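Local structure of aminoglycoside 3'-phosphotransferase AphA1-IAB (Acinetobacter baumannii, 4GKH) at residues Val127-Leu132 with Gly198-Asp203. The protein transfers a phosphate group from a nucleoside triphosphate to the 3'-hydroxyl of kanamycin and related aminoglycosides, which confers resistance to these antibiotics. Numbering follows the deposited sequence.
With KAN (kanamycin a), chain M.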
# COMPACT_ATOMS: atom_id res chain seq x y z
N VAL A 127 4.57 -0.34 -15.52
CA VAL A 127 5.99 -0.69 -15.62
C VAL A 127 6.57 -0.97 -14.23
O VAL A 127 7.32 -1.94 -14.02
CB VAL A 127 6.82 0.44 -16.28
CG1 VAL A 127 8.31 0.18 -16.10
CG2 VAL A 127 6.46 0.59 -17.76
N PHE A 128 6.18 -0.12 -13.28
CA PHE A 128 6.66 -0.21 -11.91
C PHE A 128 6.14 -1.48 -11.25
O PHE A 128 6.87 -2.16 -10.52
CB PHE A 128 6.20 1.03 -11.14
CG PHE A 128 6.86 1.21 -9.79
CD1 PHE A 128 6.30 0.64 -8.65
CD2 PHE A 128 8.00 1.97 -9.66
CE1 PHE A 128 6.90 0.81 -7.39
CE2 PHE A 128 8.60 2.15 -8.41
CZ PHE A 128 8.03 1.58 -7.27
N LEU A 129 4.88 -1.80 -11.49
CA LEU A 129 4.26 -2.99 -10.94
C LEU A 129 4.87 -4.25 -11.57
O LEU A 129 5.11 -5.24 -10.87
CB LEU A 129 2.74 -2.95 -11.14
CG LEU A 129 1.90 -4.00 -10.40
CD1 LEU A 129 2.15 -3.92 -8.90
CD2 LEU A 129 0.41 -3.82 -10.70
N ARG A 130 5.15 -4.19 -12.87
CA ARG A 130 5.83 -5.29 -13.54
C ARG A 130 7.20 -5.56 -12.90
O ARG A 130 7.58 -6.72 -12.70
CB ARG A 130 5.99 -5.03 -15.05
CG ARG A 130 4.74 -5.33 -15.87
CD ARG A 130 4.83 -4.75 -17.28
NE ARG A 130 5.94 -5.32 -18.03
CZ ARG A 130 5.86 -6.45 -18.74
NH1 ARG A 130 4.72 -7.13 -18.79
NH2 ARG A 130 6.92 -6.89 -19.40
N ARG A 131 7.93 -4.49 -12.57
CA ARG A 131 9.23 -4.63 -11.90
C ARG A 131 9.06 -5.36 -10.57
O ARG A 131 9.76 -6.35 -10.30
CB ARG A 131 9.88 -3.27 -11.62
CG ARG A 131 10.54 -2.62 -12.81
CD ARG A 131 10.95 -1.19 -12.47
NE ARG A 131 11.94 -1.13 -11.40
CZ ARG A 131 12.31 -0.00 -10.79
NH1 ARG A 131 13.23 -0.03 -9.83
NH2 ARG A 131 11.77 1.16 -11.14
N LEU A 132 8.15 -4.86 -9.75
CA LEU A 132 7.89 -5.47 -8.44
C LEU A 132 7.54 -6.94 -8.56
O LEU A 132 8.08 -7.80 -7.83
CB LEU A 132 6.75 -4.73 -7.72
CG LEU A 132 6.45 -5.25 -6.31
CD1 LEU A 132 7.61 -4.95 -5.38
CD2 LEU A 132 5.15 -4.63 -5.79
N GLY A 198 0.88 -4.97 -1.49
CA GLY A 198 -0.20 -5.12 -0.53
C GLY A 198 -1.18 -3.97 -0.39
O GLY A 198 -2.30 -4.17 0.09
N ASP A 199 -0.76 -2.77 -0.76
CA ASP A 199 -1.65 -1.61 -0.82
C ASP A 199 -1.24 -0.71 -1.98
O ASP A 199 -0.87 0.44 -1.79
CB ASP A 199 -1.66 -0.87 0.54
CG ASP A 199 -2.81 0.12 0.67
OD1 ASP A 199 -3.66 0.19 -0.24
OD2 ASP A 199 -2.86 0.81 1.71
N PHE A 200 -1.28 -1.27 -3.20
CA PHE A 200 -0.78 -0.60 -4.39
C PHE A 200 -1.85 0.38 -4.90
O PHE A 200 -2.45 0.19 -5.96
CB PHE A 200 -0.39 -1.63 -5.47
CG PHE A 200 0.67 -1.15 -6.46
CD1 PHE A 200 2.02 -1.23 -6.15
CD2 PHE A 200 0.30 -0.62 -7.69
CE1 PHE A 200 2.99 -0.79 -7.05
CE2 PHE A 200 1.28 -0.18 -8.62
CZ PHE A 200 2.62 -0.26 -8.29
N SER A 201 -2.07 1.44 -4.13
CA SER A 201 -3.07 2.43 -4.46
C SER A 201 -2.42 3.67 -5.04
O SER A 201 -1.21 3.83 -4.96
CB SER A 201 -3.86 2.82 -3.22
OG SER A 201 -3.07 3.68 -2.42
N LEU A 202 -3.23 4.58 -5.57
CA LEU A 202 -2.71 5.84 -6.09
C LEU A 202 -2.11 6.74 -5.01
O LEU A 202 -1.38 7.68 -5.33
CB LEU A 202 -3.79 6.60 -6.85
CG LEU A 202 -4.29 5.99 -8.16
CD1 LEU A 202 -5.53 6.78 -8.61
CD2 LEU A 202 -3.21 6.03 -9.23
N ASP A 203 -2.40 6.48 -3.74
CA ASP A 203 -1.83 7.30 -2.67
C ASP A 203 -0.43 6.82 -2.29
O ASP A 203 0.29 7.53 -1.58
CB ASP A 203 -2.71 7.26 -1.42
CG ASP A 203 -4.12 7.71 -1.69
OD1 ASP A 203 -4.30 8.65 -2.49
OD2 ASP A 203 -5.04 7.10 -1.09
C1 KAN M . -8.20 2.85 2.54
C2 KAN M . -6.74 3.15 2.30
C3 KAN M . -5.82 2.12 2.93
C4 KAN M . -6.10 2.09 4.43
C5 KAN M . -7.55 1.72 4.65
C6 KAN M . -7.75 1.74 6.16
C7 KAN M . -12.00 0.35 -0.17
C8 KAN M . -11.72 1.83 -0.10
C9 KAN M . -10.23 2.02 0.24
C10 KAN M . -9.89 1.41 1.62
C11 KAN M . -10.16 -0.11 1.50
C12 KAN M . -11.63 -0.32 1.17
C13 KAN M . -12.43 3.77 -1.44
C14 KAN M . -13.48 3.83 -2.55
C15 KAN M . -12.95 3.48 -3.93
C16 KAN M . -11.83 4.43 -4.27
C17 KAN M . -10.76 4.25 -3.19
C18 KAN M . -9.45 5.02 -3.50
N1 KAN M . -9.13 1.38 6.49
N2 KAN M . -9.86 -0.75 2.79
N3 KAN M . -13.44 0.23 -0.46
N4 KAN M . -14.01 3.63 -4.93
O5 KAN M . -8.39 2.70 3.99
O6 KAN M . -6.51 3.20 0.88
O7 KAN M . -4.47 2.52 2.67
O8 KAN M . -5.28 1.11 5.07
O9 KAN M . -8.49 1.59 1.93
O10 KAN M . -9.84 3.41 0.13
O11 KAN M . -12.11 2.38 -1.38
O12 KAN M . -11.30 4.56 -1.87
O13 KAN M . -14.55 2.99 -2.13
O14 KAN M . -11.30 4.06 -5.54
O15 KAN M . -8.43 4.64 -2.53
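Leu129 and Phe128, neighbours in sequence on the helix, receive the ring of Phe200 on two different sides, Leu129 over a face and Phe128 at the edge. Taken from CB outward, Leu129 first meets the far end of that ring: its CB lies 3.9 Å from Phe200 CZ and nearly as close to CE2. Leu129 CG stays farther off, 4.3 Å from Phe200 CE2 at its nearest. With CG anti to the backbone N, a chi2 of 58° carries CD1 onward from the CZ end to over the middle of the ring. Leu129 CD1 stands 3.6 Å from the Phe200 ring centroid and 6° off the ring normal, and its distances to the six ring carbons differ by only a few tenths of an ångström, the signature of a centred CH-pi contact. The two phenyl rings meet edge to edge, Phe128 CD1 3.8 Å from Phe200 CZ; their planes are inclined by about 34°, and neither presents a face to the other. The helix 118-133 thus packs against the catalytic loop of a protein-kinase-like fold, the connection between strands 193-196 and 205-208. Asp199 precedes Phe200 in this loop and faces the substrate: kanamycin O7, the 3'-hydroxyl that receives the phosphate, donates a hydrogen bond to Asp199 OD2 at 2.5 Å, consistent with Asp199 acting as the proton acceptor. Phe200 is the centre of an inverse gamma turn, while Asp203 N to Ser201 OG (3.2 Å) closes an ST turn. Phe128 also touches Leu212 and Cys215 of strand 211-215.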